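PDB 3HCW: maltose operon transcriptional repressor from Staphylococcus aureus subsp. aureus Mu50, which probably represses transcription of the maltose operon, its C-terminal part having the periplasmic binding protein-like fold of LacI-type regulators that sense small effectors. Local coordinates for residues T185-K188 / K193-I196. Sequence-based numbering, arbitrary orientation. Where two conformers were deposited one is given.
Sequences TRLK and KQAI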
ATOM      1  N   THR A 185      27.064 -13.832  10.763  1.00 39.99           N
ATOM      2  CA  THR A 185      27.774 -15.094  10.982  1.00 41.68           C
ATOM      3  C   THR A 185      26.902 -16.174  11.632  1.00 42.72           C
ATOM      4  O   THR A 185      26.933 -17.324  11.202  1.00 45.57           O
ATOM      5  CB  THR A 185      29.101 -14.898  11.789  1.00 45.33           C
ATOM      6  OG1 THR A 185      29.884 -13.859  11.188  1.00 46.15           O
ATOM      7  CG2 THR A 185      29.930 -16.185  11.808  1.00 54.16           C
ATOM      8  N   ARG A 186      26.120 -15.806  12.646  1.00 46.84           N
ATOM      9  CA  ARG A 186      25.213 -16.768  13.282  1.00 46.70           C
ATOM     10  C   ARG A 186      24.040 -17.127  12.360  1.00 47.14           C
ATOM     11  O   ARG A 186      23.621 -18.290  12.295  1.00 40.29           O
ATOM     12  CB  ARG A 186      24.723 -16.264  14.644  1.00 53.93           C
ATOM     13  CG  ARG A 186      24.108 -17.369  15.516  1.00 58.73           C
ATOM     14  CD  ARG A 186      24.370 -17.132  16.992  1.00 65.19           C
ATOM     15  NE  ARG A 186      23.905 -18.230  17.845  1.00 57.33           N
ATOM     16  CZ  ARG A 186      24.600 -19.332  18.119  1.00 62.33           C
ATOM     17  NH1 ARG A 186      24.074 -20.253  18.916  1.00 58.92           N
ATOM     18  NH2 ARG A 186      25.814 -19.524  17.600  1.00 49.62           N
ATOM     19  N   LEU A 187      23.549 -16.129  11.623  1.00 38.60           N
ATOM     20  CA  LEU A 187      22.472 -16.312  10.655  1.00 38.98           C
ATOM     21  C   LEU A 187      22.871 -17.245   9.510  1.00 50.10           C
ATOM     22  O   LEU A 187      22.010 -17.788   8.821  1.00 53.93           O
ATOM     23  CB  LEU A 187      21.984 -14.957  10.106  1.00 38.05           C
ATOM     24  CG  LEU A 187      21.259 -14.004  11.079  1.00 33.04           C
ATOM     25  CD1 LEU A 187      20.770 -12.749  10.378  1.00 40.53           C
ATOM     26  CD2 LEU A 187      20.094 -14.645  11.824  1.00 33.90           C
ATOM     27  N   LYS A 188      24.177 -17.440   9.332  1.00 53.67           N
ATOM     28  CA  LYS A 188      24.723 -18.296   8.285  0.60 47.88           C
ATOM     29  C   LYS A 188      25.207 -19.649   8.827  1.00 43.29           C
ATOM     30  O   LYS A 188      25.645 -20.510   8.064  1.00 53.37           O
ATOM     31  CB  LYS A 188      25.868 -17.570   7.573  0.60 49.25           C
ATOM     32  CG  LYS A 188      25.837 -17.681   6.059  0.60 48.85           C
ATOM     33  CD  LYS A 188      24.921 -16.631   5.442  0.60 48.19           C
ATOM     34  CE  LYS A 188      25.086 -16.580   3.930  0.60 50.81           C
ATOM     35  NZ  LYS A 188      24.371 -17.687   3.236  0.60 31.73           N
ATOM     36  N   LYS A 193      19.261 -23.246  13.969  1.00 41.39           N
ATOM     37  CA  LYS A 193      18.017 -22.961  13.268  1.00 52.52           C
ATOM     38  C   LYS A 193      17.377 -21.685  13.836  1.00 48.07           C
ATOM     39  O   LYS A 193      17.013 -21.632  15.018  1.00 44.36           O
ATOM     40  CB  LYS A 193      17.076 -24.176  13.322  1.00 50.05           C
ATOM     41  CG  LYS A 193      17.767 -25.506  12.954  1.00 64.26           C
ATOM     42  CD  LYS A 193      16.810 -26.553  12.381  1.00 63.57           C
ATOM     43  CE  LYS A 193      16.086 -27.346  13.463  1.00 66.93           C
ATOM     44  NZ  LYS A 193      17.007 -28.210  14.256  1.00 84.21           N
ATOM     45  N   GLN A 194      17.275 -20.647  13.004  1.00 43.57           N
ATOM     46  CA  GLN A 194      16.742 -19.357  13.468  1.00 43.59           C
ATOM     47  C   GLN A 194      15.476 -18.873  12.769  1.00 38.37           C
ATOM     48  O   GLN A 194      15.180 -19.262  11.643  1.00 39.05           O
ATOM     49  CB  GLN A 194      17.815 -18.274  13.412  1.00 45.04           C
ATOM     50  CG  GLN A 194      18.689 -18.230  14.647  1.00 57.29           C
ATOM     51  CD  GLN A 194      20.102 -17.795  14.345  1.00 60.35           C
ATOM     52  OE1 GLN A 194      20.717 -18.260  13.383  1.00 53.72           O
ATOM     53  NE2 GLN A 194      20.636 -16.908  15.179  1.00 69.11           N
ATOM     54  N   ALA A 195      14.737 -18.026  13.474  1.00 33.80           N
ATOM     55  CA  ALA A 195      13.559 -17.358  12.945  1.00 32.32           C
ATOM     56  C   ALA A 195      13.583 -15.884  13.328  1.00 33.47           C
ATOM     57  O   ALA A 195      13.941 -15.524  14.465  1.00 29.29           O
ATOM     58  CB  ALA A 195      12.274 -18.022  13.453  1.00 22.88           C
ATOM     59  N   ILE A 196      13.220 -15.041  12.367  1.00 29.60           N
ATOM     60  CA  ILE A 196      13.079 -13.610  12.604  1.00 34.55           C
ATOM     61  C   ILE A 196      11.611 -13.232  12.520  1.00 34.34           C
ATOM     62  O   ILE A 196      10.951 -13.478  11.496  1.00 36.89           O
ATOM     63  CB  ILE A 196      13.894 -12.767  11.592  1.00 36.06           C
ATOM     64  CG1 ILE A 196      15.390 -13.020  11.765  1.00 28.63           C
ATOM     65  CG2 ILE A 196      13.560 -11.271  11.746  1.00 30.80           C
ATOM     66  CD1 ILE A 196      16.236 -12.591  10.572  1.00 35.77           C
TER
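Gln194 reaches from the start of strand 194-198 to the C-terminal part of helix 173-187, where its amide group meets the backbone of Arg186 and the side chain of Leu187. Its CB points toward the helix and the chain bends at chi2 (148°), which sets the amide across both neighbours. NE2 comes 3.5 Å from the CG methylene of Arg186, with the guanidinium farther off (CZ to NE2 5.5 Å); the side chains cross at about a right angle, and the guanidinium and amide planes are steeply tilted, 75° apart. A chi1 of -164° swings Arg186 CG away from its own backbone N and brings the methylene against Gln194 NE2. On the Leu187 side, CD2 packs 4.0 Å from Gln194 CD; Ile135 and Val222, from the strands flanking 194-198 and parallel to it, also touch this leucine. The contact belongs to the second half of a beta-alpha-beta crossover, 163-169 to 173-187 to 194-198, with strand 133-139 between its two strands. Polar matching is poor on one side: Gln194 OE1 sits 3.1 Å from Arg186 O, and two acceptors cannot bond. NE2 instead donates to Glu133 OE1 on strand 133-139, which probably fixes which end of the amide carries the nitrogen. The chemistry therefore implies cohesion through van der Waals packing, probably at some electrostatic cost between the two oxygens.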